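Local coordinates for conserved hypothetical protein NMB0706 (Neisseria meningitidis, PDB 1RV9), which is of unknown function but belongs to a sequence family named for multi-copper polyphenol oxidoreductase laccases, has an alpha-beta-beta-alpha fold, and binds a sulfate ion in this crystal, at residues A[79-84]-A[98-103]; A[109-114]-A[129-134]; A[50-55]-A[245-250]; A[72-77]-A[91-96]. One frame throughout, in Å; residues are numbered along the deposited sequence.

Contact 1: A[79-84]-A[98-103]; sequences NQIHST and DADASV. With SO4 (sulfate ion), chain B.
Asp100, which with Cys118 and His135 has the geometry of a possible but unconfirmed Cys-His-Asp triad, is wrapped by the loop backbone of Ile81, His82 and Ser83 just before strand 101-104 begins. Its CB points at the loop, and a chi1 of -71° sets the carboxylate against the backbone N-H groups of those three residues. Asp100 OD2 accepts three bonds, the first from Ile81 N, which reaches it on the syn side at 3.1 Å. Ser83 N comes to Asp100 OD2 from above the carboxylate plane, at 2.8 Å. Ser83 OG takes the anti side of Asp100 OD2 at 2.7 Å; lying between its own backbone N and carbonyl carbon, it lets one residue donate twice to one oxygen, and it is also bonded to Val85 N. Asp100 OD1 accepts from His82 N at 2.9 Å and bonds His135 ND1 as well. CB of His82 points away from 98-103; its ring packs edge-to-face with His135, and His82 NE2 donates to sulfate O4 at 2.6 Å. Gln80 lays its CB against Asp100 OD1 and sends its amide away to Met114 N. Asn79 and Asp98 run side by side in the same direction. Asn79 ND2 gives Asp98 OD1 a nearly straight bond (2.7 Å, 173°), in its own amide plane but above that of the carboxylate. The Ile81 side chain crosses that of Asp98 at about a right angle, Ile81 CD1 lying 3.7 Å from Asp98 CB. With donors on both oxygens, the Asp100 carboxylate has little freedom to rotate, which would hold OD1 in position for His135.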
loop_
_atom_site.group_PDB
_atom_site.type_symbol
_atom_site.label_atom_id
_atom_site.label_comp_id
_atom_site.label_asym_id
_atom_site.label_seq_id
_atom_site.Cartn_x
_atom_site.Cartn_y
_atom_site.Cartn_z
ATOM N N ASN A 79 -4.829 12.154 0.195
ATOM C CA ASN A 79 -6.227 11.999 -0.166
ATOM C C ASN A 79 -6.108 11.125 -1.406
ATOM O O ASN A 79 -5.960 11.621 -2.527
ATOM C CB ASN A 79 -6.883 13.330 -0.529
ATOM C CG ASN A 79 -8.319 13.148 -0.976
ATOM O OD1 ASN A 79 -9.073 12.390 -0.365
ATOM N ND2 ASN A 79 -8.707 13.837 -2.043
ATOM N N GLN A 80 -6.136 9.815 -1.189
ATOM C CA GLN A 80 -5.998 8.850 -2.269
ATOM C C GLN A 80 -7.204 8.858 -3.188
ATOM O O GLN A 80 -8.344 8.788 -2.732
ATOM C CB GLN A 80 -5.764 7.458 -1.670
ATOM C CG GLN A 80 -4.515 7.424 -0.796
ATOM C CD GLN A 80 -4.356 6.160 0.035
ATOM O OE1 GLN A 80 -3.426 6.057 0.835
ATOM N NE2 GLN A 80 -5.258 5.199 -0.141
ATOM N N ILE A 81 -6.944 8.940 -4.488
ATOM C CA ILE A 81 -8.012 8.970 -5.477
ATOM C C ILE A 81 -7.793 7.947 -6.590
ATOM O O ILE A 81 -8.321 8.095 -7.693
ATOM C CB ILE A 81 -8.145 10.376 -6.099
ATOM C CG1 ILE A 81 -6.798 10.831 -6.668
ATOM C CG2 ILE A 81 -8.642 11.357 -5.053
ATOM C CD1 ILE A 81 -6.873 12.120 -7.465
ATOM N N HIS A 82 -7.019 6.909 -6.285
ATOM C CA HIS A 82 -6.727 5.844 -7.239
ATOM C C HIS A 82 -6.084 6.351 -8.524
ATOM O O HIS A 82 -6.338 5.840 -9.619
ATOM C CB HIS A 82 -8.008 5.061 -7.530
ATOM C CG HIS A 82 -8.488 4.262 -6.359
ATOM N ND1 HIS A 82 -8.093 2.962 -6.134
ATOM C CD2 HIS A 82 -9.283 4.599 -5.313
ATOM C CE1 HIS A 82 -8.623 2.530 -5.002
ATOM N NE2 HIS A 82 -9.348 3.505 -4.486
ATOM N N SER A 83 -5.237 7.361 -8.359
ATOM C CA SER A 83 -4.500 7.979 -9.451
ATOM C C SER A 83 -3.122 7.338 -9.509
ATOM O O SER A 83 -2.832 6.376 -8.791
ATOM C CB SER A 83 -4.317 9.475 -9.186
ATOM O OG SER A 83 -3.356 9.681 -8.154
ATOM N N THR A 84 -2.270 7.885 -10.364
ATOM C CA THR A 84 -0.899 7.404 -10.498
ATOM C C THR A 84 0.019 8.558 -10.101
ATOM O O THR A 84 1.205 8.567 -10.426
ATOM C CB THR A 84 -0.585 6.990 -11.950
ATOM O OG1 THR A 84 -0.745 8.122 -12.816
ATOM C CG2 THR A 84 -1.514 5.869 -12.398
ATOM N N ASP A 98 -4.066 15.430 -3.507
ATOM C CA ASP A 98 -4.797 14.347 -4.153
ATOM C C ASP A 98 -3.692 13.548 -4.819
ATOM O O ASP A 98 -3.177 13.939 -5.868
ATOM C CB ASP A 98 -5.756 14.876 -5.221
ATOM C CG ASP A 98 -6.974 15.552 -4.633
ATOM O OD1 ASP A 98 -7.127 15.544 -3.394
ATOM O OD2 ASP A 98 -7.783 16.089 -5.418
ATOM N N ALA A 99 -3.309 12.439 -4.201
ATOM C CA ALA A 99 -2.234 11.627 -4.743
ATOM C C ALA A 99 -2.326 10.222 -4.187
ATOM O O ALA A 99 -3.033 9.981 -3.211
ATOM C CB ALA A 99 -0.896 12.243 -4.383
ATOM N N ASP A 100 -1.590 9.299 -4.796
ATOM C CA ASP A 100 -1.631 7.916 -4.357
ATOM C C ASP A 100 -0.278 7.286 -4.078
ATOM O O ASP A 100 -0.173 6.070 -3.934
ATOM C CB ASP A 100 -2.419 7.089 -5.370
ATOM C CG ASP A 100 -3.900 7.411 -5.336
ATOM O OD1 ASP A 100 -4.648 6.682 -4.651
ATOM O OD2 ASP A 100 -4.312 8.405 -5.976
ATOM N N ALA A 101 0.755 8.115 -3.988
ATOM C CA ALA A 101 2.099 7.628 -3.676
ATOM C C ALA A 101 2.947 8.804 -3.229
ATOM O O ALA A 101 2.677 9.946 -3.599
ATOM C CB ALA A 101 2.737 6.964 -4.901
ATOM N N SER A 102 3.952 8.531 -2.409
ATOM C CA SER A 102 4.848 9.589 -1.965
ATOM C C SER A 102 6.258 9.035 -1.826
ATOM O O SER A 102 6.458 7.829 -1.637
ATOM C CB SER A 102 4.376 10.205 -0.637
ATOM O OG SER A 102 4.615 9.353 0.471
ATOM N N VAL A 103 7.232 9.926 -1.955
ATOM C CA VAL A 103 8.636 9.559 -1.849
ATOM C C VAL A 103 9.329 10.490 -0.861
ATOM O O VAL A 103 8.841 11.590 -0.586
ATOM C CB VAL A 103 9.350 9.681 -3.222
ATOM C CG1 VAL A 103 8.682 8.775 -4.241
ATOM C CG2 VAL A 103 9.309 11.123 -3.703
HETATM S S SO4 B . -11.259 3.665 -1.190
HETATM O O1 SO4 B . -12.344 4.513 -1.727
HETATM O O2 SO4 B . -11.003 4.027 0.218
HETATM O O3 SO4 B . -11.660 2.251 -1.267
HETATM O O4 SO4 B . -10.032 3.879 -1.976
#

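Contact 2: A[109-114]-A[129-134]; sequences VACAVM and TAVAAA
Cys111 and Val113 of strand 110-114 point across at Val131 and Ala133 of strand 131-134, which point back, so that Ala133 CB settles between Cys111 and Val113. Cys111 CB meets Ala133 CB at 3.8 Å, and on the other flank Val113 CG1 lies 4.0 Å from Ala133 CB. With chi1 at -63°, Cys111 SG is anti to its carbonyl carbon and leans along the facing strand, over Ala132 CA and 4.2 Å from Val131 CG2. Val113 reaches further along in the chain direction: its CG1 presses on the backbone, 3.5 Å from Ala134 C, while CG2 is 3.8 Å from Ala134 O. The side chains meet one another through apolar atoms, and the strands are not hydrogen-bonded to each other. The axes of segments 110-114 and 131-134 come within 5.8 Å at 13°, which the small alanine side chains probably permit. Ala112 faces the other way, touching Leu251, whereas Ala132 and Ala134 turn their methyls to helix 145-153. Strand 110-115 bonds with 75-76 and 248-254, and strand 131-136 lies in the six-stranded sheet, so this is the face-to-face packing of two sheets in the buried centre of an alpha-beta-beta-alpha sandwich.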
loop_
_atom_site.group_PDB
_atom_site.type_symbol
_atom_site.label_atom_id
_atom_site.label_comp_id
_atom_site.label_asym_id
_atom_site.label_seq_id
_atom_site.Cartn_x
_atom_site.Cartn_y
_atom_site.Cartn_z
ATOM N N VAL A 109 9.867 12.848 7.552
ATOM C CA VAL A 109 8.451 12.532 7.435
ATOM C C VAL A 109 8.322 11.067 7.049
ATOM O O VAL A 109 9.249 10.492 6.483
ATOM C CB VAL A 109 7.801 13.419 6.336
ATOM C CG1 VAL A 109 8.507 13.186 5.002
ATOM C CG2 VAL A 109 6.311 13.129 6.217
ATOM N N ALA A 110 7.185 10.462 7.374
ATOM C CA ALA A 110 6.946 9.073 7.010
ATOM C C ALA A 110 5.993 9.018 5.823
ATOM O O ALA A 110 4.996 9.751 5.776
ATOM C CB ALA A 110 6.341 8.312 8.194
ATOM N N CYS A 111 6.317 8.169 4.849
ATOM C CA CYS A 111 5.466 7.981 3.683
ATOM C C CYS A 111 4.430 6.959 4.110
ATOM O O CYS A 111 4.749 6.024 4.847
ATOM C CB CYS A 111 6.259 7.419 2.507
ATOM S SG CYS A 111 7.571 8.493 1.912
ATOM N N ALA A 112 3.194 7.120 3.651
ATOM C CA ALA A 112 2.151 6.193 4.047
ATOM C C ALA A 112 1.013 6.086 3.055
ATOM O O ALA A 112 0.674 7.047 2.365
ATOM C CB ALA A 112 1.591 6.606 5.405
ATOM N N VAL A 113 0.445 4.889 2.976
ATOM C CA VAL A 113 -0.717 4.633 2.140
ATOM C C VAL A 113 -1.695 3.832 2.995
ATOM O O VAL A 113 -1.288 2.992 3.806
ATOM C CB VAL A 113 -0.364 3.867 0.838
ATOM C CG1 VAL A 113 0.463 4.766 -0.067
ATOM C CG2 VAL A 113 0.379 2.588 1.151
ATOM N N MET A 114 -2.983 4.118 2.829
ATOM C CA MET A 114 -4.045 3.464 3.591
ATOM C C MET A 114 -4.799 2.485 2.709
ATOM O O MET A 114 -5.122 2.803 1.568
ATOM C CB MET A 114 -5.011 4.522 4.122
ATOM C CG MET A 114 -4.362 5.527 5.050
ATOM S SD MET A 114 -5.468 6.904 5.387
ATOM C CE MET A 114 -5.119 7.951 3.995
ATOM N N THR A 129 18.878 5.537 1.252
ATOM C CA THR A 129 18.921 6.974 0.989
ATOM C C THR A 129 17.570 7.494 0.503
ATOM O O THR A 129 17.355 8.700 0.426
ATOM C CB THR A 129 19.974 7.332 -0.077
ATOM O OG1 THR A 129 19.519 6.901 -1.364
ATOM C CG2 THR A 129 21.309 6.662 0.242
ATOM N N ALA A 130 16.659 6.585 0.178
ATOM C CA ALA A 130 15.342 6.988 -0.302
ATOM C C ALA A 130 14.294 5.921 -0.021
ATOM O O ALA A 130 14.586 4.727 -0.056
ATOM C CB ALA A 130 15.398 7.276 -1.800
ATOM N N VAL A 131 13.076 6.369 0.274
ATOM C CA VAL A 131 11.959 5.468 0.541
ATOM C C VAL A 131 10.712 5.990 -0.164
ATOM O O VAL A 131 10.688 7.126 -0.647
ATOM C CB VAL A 131 11.648 5.354 2.058
ATOM C CG1 VAL A 131 12.840 4.770 2.789
ATOM C CG2 VAL A 131 11.283 6.720 2.624
ATOM N N ALA A 132 9.687 5.151 -0.238
ATOM C CA ALA A 132 8.432 5.535 -0.873
ATOM C C ALA A 132 7.328 4.550 -0.528
ATOM O O ALA A 132 7.591 3.404 -0.174
ATOM C CB ALA A 132 8.603 5.602 -2.393
ATOM N N ALA A 133 6.090 5.018 -0.634
ATOM C CA ALA A 133 4.918 4.194 -0.379
ATOM C C ALA A 133 3.936 4.479 -1.506
ATOM O O ALA A 133 3.704 5.639 -1.847
ATOM C CB ALA A 133 4.294 4.557 0.966
ATOM N N ALA A 134 3.374 3.425 -2.093
ATOM C CA ALA A 134 2.422 3.581 -3.182
ATOM C C ALA A 134 1.136 2.803 -2.929
ATOM O O ALA A 134 1.159 1.677 -2.425
ATOM C CB ALA A 134 3.051 3.124 -4.499
#

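Contact 3: A[50-55]-A[245-250]. With SO4 (sulfate ion), chain B.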
loop_
_atom_site.group_PDB
_atom_site.type_symbol
_atom_site.label_atom_id
_atom_site.label_comp_id
_atom_site.label_asym_id
_atom_site.label_seq_id
_atom_site.Cartn_x
_atom_site.Cartn_y
_atom_site.Cartn_z
ATOM N N GLY A 50 -8.493 5.891 8.298
ATOM C CA GLY A 50 -9.120 6.612 7.200
ATOM C C GLY A 50 -10.203 7.589 7.624
ATOM O O GLY A 50 -11.078 7.248 8.418
ATOM N N THR A 51 -10.147 8.802 7.082
ATOM C CA THR A 51 -11.121 9.843 7.407
ATOM C C THR A 51 -12.235 9.921 6.369
ATOM O O THR A 51 -13.136 10.753 6.481
ATOM C CB THR A 51 -10.461 11.229 7.446
ATOM O OG1 THR A 51 -9.940 11.539 6.148
ATOM C CG2 THR A 51 -9.335 11.265 8.462
ATOM N N HIS A 52 -12.172 9.050 5.369
ATOM C CA HIS A 52 -13.143 9.043 4.278
ATOM C C HIS A 52 -14.050 7.817 4.250
ATOM O O HIS A 52 -14.666 7.529 3.221
ATOM C CB HIS A 52 -12.392 9.114 2.947
ATOM C CG HIS A 52 -11.507 7.928 2.697
ATOM N ND1 HIS A 52 -10.460 7.589 3.529
ATOM C CD2 HIS A 52 -11.527 6.992 1.719
ATOM C CE1 HIS A 52 -9.875 6.496 3.075
ATOM N NE2 HIS A 52 -10.503 6.112 1.978
ATOM N N VAL A 53 -14.151 7.103 5.365
ATOM C CA VAL A 53 -14.963 5.895 5.386
ATOM C C VAL A 53 -16.191 5.898 6.296
ATOM O O VAL A 53 -16.824 4.858 6.487
ATOM C CB VAL A 53 -14.083 4.660 5.701
ATOM C CG1 VAL A 53 -13.034 4.483 4.600
ATOM C CG2 VAL A 53 -13.387 4.833 7.050
ATOM N N GLY A 54 -16.527 7.063 6.845
ATOM C CA GLY A 54 -17.708 7.171 7.692
ATOM C C GLY A 54 -17.546 6.956 9.187
ATOM O O GLY A 54 -18.541 6.871 9.913
ATOM N N ASP A 55 -16.304 6.875 9.654
ATOM C CA ASP A 55 -16.025 6.666 11.073
ATOM C C ASP A 55 -16.092 8.007 11.808
ATOM O O ASP A 55 -16.172 9.062 11.178
ATOM C CB ASP A 55 -14.630 6.038 11.227
ATOM C CG ASP A 55 -14.370 5.489 12.623
ATOM O OD1 ASP A 55 -15.291 5.498 13.466
ATOM O OD2 ASP A 55 -13.232 5.034 12.876
ATOM N N THR A 245 -15.847 0.007 6.274
ATOM C CA THR A 245 -14.963 -0.419 7.345
ATOM C C THR A 245 -13.756 0.513 7.460
ATOM O O THR A 245 -13.683 1.540 6.786
ATOM C CB THR A 245 -14.508 -1.891 7.110
ATOM O OG1 THR A 245 -13.864 -2.397 8.285
ATOM C CG2 THR A 245 -13.560 -1.985 5.923
ATOM N N GLY A 246 -12.812 0.154 8.321
ATOM C CA GLY A 246 -11.647 0.998 8.504
ATOM C C GLY A 246 -10.547 0.786 7.484
ATOM O O GLY A 246 -10.693 0.021 6.530
ATOM N N ARG A 247 -9.441 1.489 7.690
ATOM C CA ARG A 247 -8.282 1.382 6.817
ATOM C C ARG A 247 -7.023 1.251 7.663
ATOM O O ARG A 247 -6.846 1.986 8.633
ATOM C CB ARG A 247 -8.148 2.631 5.940
ATOM C CG ARG A 247 -9.274 2.829 4.935
ATOM C CD ARG A 247 -9.208 1.809 3.812
ATOM N NE ARG A 247 -10.243 2.042 2.806
ATOM C CZ ARG A 247 -11.522 1.703 2.944
ATOM N NH1 ARG A 247 -11.949 1.104 4.051
ATOM N NH2 ARG A 247 -12.380 1.974 1.972
ATOM N N MET A 248 -6.166 0.296 7.324
ATOM C CA MET A 248 -4.907 0.180 8.041
ATOM C C MET A 248 -3.925 0.912 7.136
ATOM O O MET A 248 -4.316 1.431 6.089
ATOM C CB MET A 248 -4.490 -1.282 8.253
ATOM C CG MET A 248 -4.509 -2.163 7.030
ATOM S SD MET A 248 -6.061 -3.057 6.859
ATOM C CE MET A 248 -5.791 -3.807 5.265
ATOM N N ALA A 249 -2.661 0.980 7.521
ATOM C CA ALA A 249 -1.712 1.692 6.677
ATOM C C ALA A 249 -0.358 1.030 6.648
ATOM O O ALA A 249 -0.003 0.271 7.545
ATOM C CB ALA A 249 -1.566 3.119 7.157
ATOM N N SER A 250 0.382 1.312 5.585
ATOM C CA SER A 250 1.733 0.800 5.436
ATOM C C SER A 250 2.589 2.049 5.372
ATOM O O SER A 250 2.410 2.898 4.485
ATOM C CB SER A 250 1.856 -0.032 4.161
ATOM O OG SER A 250 1.058 -1.197 4.274
HETATM S S SO4 B . -11.259 3.665 -1.190
HETATM O O1 SO4 B . -12.344 4.513 -1.727
HETATM O O2 SO4 B . -11.003 4.027 0.218
HETATM O O3 SO4 B . -11.660 2.251 -1.267
HETATM O O4 SO4 B . -10.032 3.879 -1.976
#
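Arg247 reaches past Gly50, His52 and Val53 into an anion site where loop 50-55 meets the chain leading into strand 248-254, and a sulfate ion, probably from the crystallisation liquor, occupies that site. The CB of Arg247 rests 4.0 Å from Gly50 N, next to the point where the main chain of Arg247 pairs with Leu49 and with the side chain of Asn48. CG of Arg247 lies near both CE1 of His52 (4.2 Å) and CG1 of Val53. A bend at chi2 (-71°) then swings the chain round, and NE makes a weak bond to sulfate O2. Arg247 CZ has Val53 CG1 on one face of the guanidinium at 3.6 Å. Arg247 NH1 turns back to its own chain and donates to Gly246 O at 3.0 Å, in the guanidinium plane but well above the plane of that carbonyl, which, with the sulfate bonds, helps to hold the rotation of the guanidinium. Arg247 NH2 gives the main bond to the anion, on sulfate O2, and adds a weak one to O3. His52 NE2 donates to the same sulfate O2 at 2.8 Å, so three N-H groups converge on one oxygen; the ring and guanidinium planes stand 81° apart. A positive guanidinium beside the imidazole probably helps draw an anion here. Val53 wedges in behind, its CG2 lying 3.3 Å from Thr245 O. Its other methyl serves both flat groups at once: besides covering the guanidinium, Val53 CG1 sits over the centre of the His52 ring, 3.9 Å above its plane.

Contact 4: A[72-77]-A[91-96]; sequences GLPVAY and EALGGT
Leu93 grips Pro74 and Ala76 with its two methyls, and this is the close-packed half of the contact between 72-77 and 91-96. The side chain leaves its backbone with CG anti to the carbonyl carbon (chi1 -53°), and the branch opens over the edge strand 75-76. One methyl, Leu93 CD1, meets Pro74 CG at 3.8 Å, the leucine crossing the proline ring at about a right angle. The other, Leu93 CD2, fits closer still, 3.6 Å from Ala76 CA, and also touches the alanine methyl. Next to it the packing is looser: Ala76 CB and Ala92 CB face each other at 4.2 Å. Ala76 is the centre of an inverse gamma turn, with a weak bond from Tyr77 N to Val75 O. Beyond it the contact becomes polar and reaches solvent. Tyr77 O and the exposed Thr96 are linked by a water, which donates to Tyr77 O at 3.2 Å and lies 2.7 Å from Thr96 OG1. Thr96 CG2, anti to the threonine's backbone N, merely packs against Tyr77 O at 3.8 Å; the polar link is through the water. The Tyr77 ring leads off elsewhere, with Val75 CG1 over one face and a cation-pi partner in Arg64 of helix 57-71. Strand 75-76, outermost in its sheet, is bonded to Ala110 of the parallel strand 110-115, and Val75 packs on Leu251 of strand 248-254; Leu93 also touches Val109, which precedes strand 110-115.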
loop_
_atom_site.group_PDB
_atom_site.type_symbol
_atom_site.label_atom_id
_atom_site.label_comp_id
_atom_site.label_asym_id
_atom_site.label_seq_id
_atom_site.Cartn_x
_atom_site.Cartn_y
_atom_site.Cartn_z
ATOM N N GLY A 72 7.121 8.430 15.435
ATOM C CA GLY A 72 8.039 9.438 15.936
ATOM C C GLY A 72 8.289 10.549 14.935
ATOM O O GLY A 72 9.177 11.380 15.124
ATOM N N LEU A 73 7.507 10.553 13.859
ATOM C CA LEU A 73 7.611 11.559 12.802
ATOM C C LEU A 73 6.225 11.858 12.258
ATOM O O LEU A 73 5.307 11.051 12.408
ATOM C CB LEU A 73 8.448 11.038 11.624
ATOM C CG LEU A 73 9.953 10.815 11.717
ATOM C CD1 LEU A 73 10.424 10.091 10.456
ATOM C CD2 LEU A 73 10.666 12.150 11.866
ATOM N N PRO A 74 6.045 13.033 11.632
ATOM C CA PRO A 74 4.718 13.317 11.083
ATOM C C PRO A 74 4.500 12.329 9.930
ATOM O O PRO A 74 5.456 11.939 9.254
ATOM C CB PRO A 74 4.835 14.769 10.613
ATOM C CG PRO A 74 6.308 14.932 10.336
ATOM C CD PRO A 74 6.942 14.194 11.484
ATOM N N VAL A 75 3.252 11.921 9.725
ATOM C CA VAL A 75 2.904 10.962 8.683
ATOM C C VAL A 75 2.165 11.658 7.544
ATOM O O VAL A 75 1.157 12.330 7.768
ATOM C CB VAL A 75 2.011 9.847 9.267
ATOM C CG1 VAL A 75 1.677 8.820 8.194
ATOM C CG2 VAL A 75 2.718 9.182 10.442
ATOM N N ALA A 76 2.666 11.491 6.323
ATOM C CA ALA A 76 2.058 12.128 5.160
ATOM C C ALA A 76 0.857 11.393 4.567
ATOM O O ALA A 76 0.946 10.812 3.482
ATOM C CB ALA A 76 3.113 12.353 4.078
ATOM N N TYR A 77 -0.268 11.424 5.277
ATOM C CA TYR A 77 -1.488 10.796 4.788
ATOM C C TYR A 77 -1.927 11.561 3.542
ATOM O O TYR A 77 -1.877 12.795 3.506
ATOM C CB TYR A 77 -2.586 10.866 5.854
ATOM C CG TYR A 77 -2.303 10.017 7.067
ATOM C CD1 TYR A 77 -2.387 8.625 7.003
ATOM C CD2 TYR A 77 -1.920 10.601 8.275
ATOM C CE1 TYR A 77 -2.093 7.834 8.110
ATOM C CE2 TYR A 77 -1.622 9.817 9.389
ATOM C CZ TYR A 77 -1.710 8.437 9.299
ATOM O OH TYR A 77 -1.409 7.653 10.387
ATOM N N GLU A 91 6.425 17.510 1.352
ATOM C CA GLU A 91 5.606 18.633 0.898
ATOM C C GLU A 91 4.112 18.346 1.040
ATOM O O GLU A 91 3.282 19.239 0.847
ATOM C CB GLU A 91 5.898 18.947 -0.571
ATOM C CG GLU A 91 7.344 19.268 -0.894
ATOM C CD GLU A 91 7.543 19.590 -2.365
ATOM O OE1 GLU A 91 7.206 18.740 -3.216
ATOM O OE2 GLU A 91 8.035 20.695 -2.672
ATOM N N ALA A 92 3.769 17.109 1.377
ATOM C CA ALA A 92 2.373 16.715 1.521
ATOM C C ALA A 92 1.763 16.980 2.894
ATOM O O ALA A 92 0.598 16.663 3.127
ATOM C CB ALA A 92 2.235 15.230 1.165
ATOM N N LEU A 93 2.548 17.568 3.793
ATOM C CA LEU A 93 2.083 17.840 5.150
ATOM C C LEU A 93 1.314 19.139 5.391
ATOM O O LEU A 93 0.489 19.209 6.288
ATOM C CB LEU A 93 3.263 17.777 6.120
ATOM C CG LEU A 93 4.098 16.498 6.062
ATOM C CD1 LEU A 93 5.238 16.607 7.064
ATOM C CD2 LEU A 93 3.239 15.275 6.369
ATOM N N GLY A 94 1.553 20.161 4.588
ATOM C CA GLY A 94 0.854 21.417 4.813
ATOM C C GLY A 94 -0.437 21.550 4.015
ATOM O O GLY A 94 -0.861 22.668 3.702
ATOM N N GLY A 95 -1.074 20.425 3.701
ATOM C CA GLY A 95 -2.308 20.451 2.934
ATOM C C GLY A 95 -2.389 19.139 2.179
ATOM O O GLY A 95 -1.608 18.894 1.262
ATOM N N THR A 96 -3.331 18.290 2.576
ATOM C CA THR A 96 -3.520 16.977 1.968
ATOM C C THR A 96 -3.702 17.027 0.458
ATOM O O THR A 96 -4.709 17.522 -0.038
ATOM C CB THR A 96 -4.719 16.253 2.596
ATOM O OG1 THR A 96 -4.594 16.297 4.024
ATOM C CG2 THR A 96 -4.748 14.797 2.143
HETATM O O HOH W 1 -3.233 14.702 5.749
#

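The sulfate joins contacts 1 and 3: His82 of one and His52 with Arg247 of the other hold the same ion, although the contact centres lie about 15 Å apart and the segments do not touch. His82 also touches Cys118 and His135 of the possible, unconfirmed triad, whose Asp100 lies in contact 1. Contact 2 is a buried packing of the two sheets, and its Val113 touches the possible triad residues. It meets contact 1 through Gln80 OE1 to Met114 N (2.8 Å) and Ser102 N to Ala133 O (3.0 Å), and contact 3 through Ser250 N to Val113 O (3.0 Å). Contact 4 closes the sheet edge, with Ala110 N bonded to Pro74 O at 3.0 Å, and touches contact 1 where Thr96 packs on Asn79.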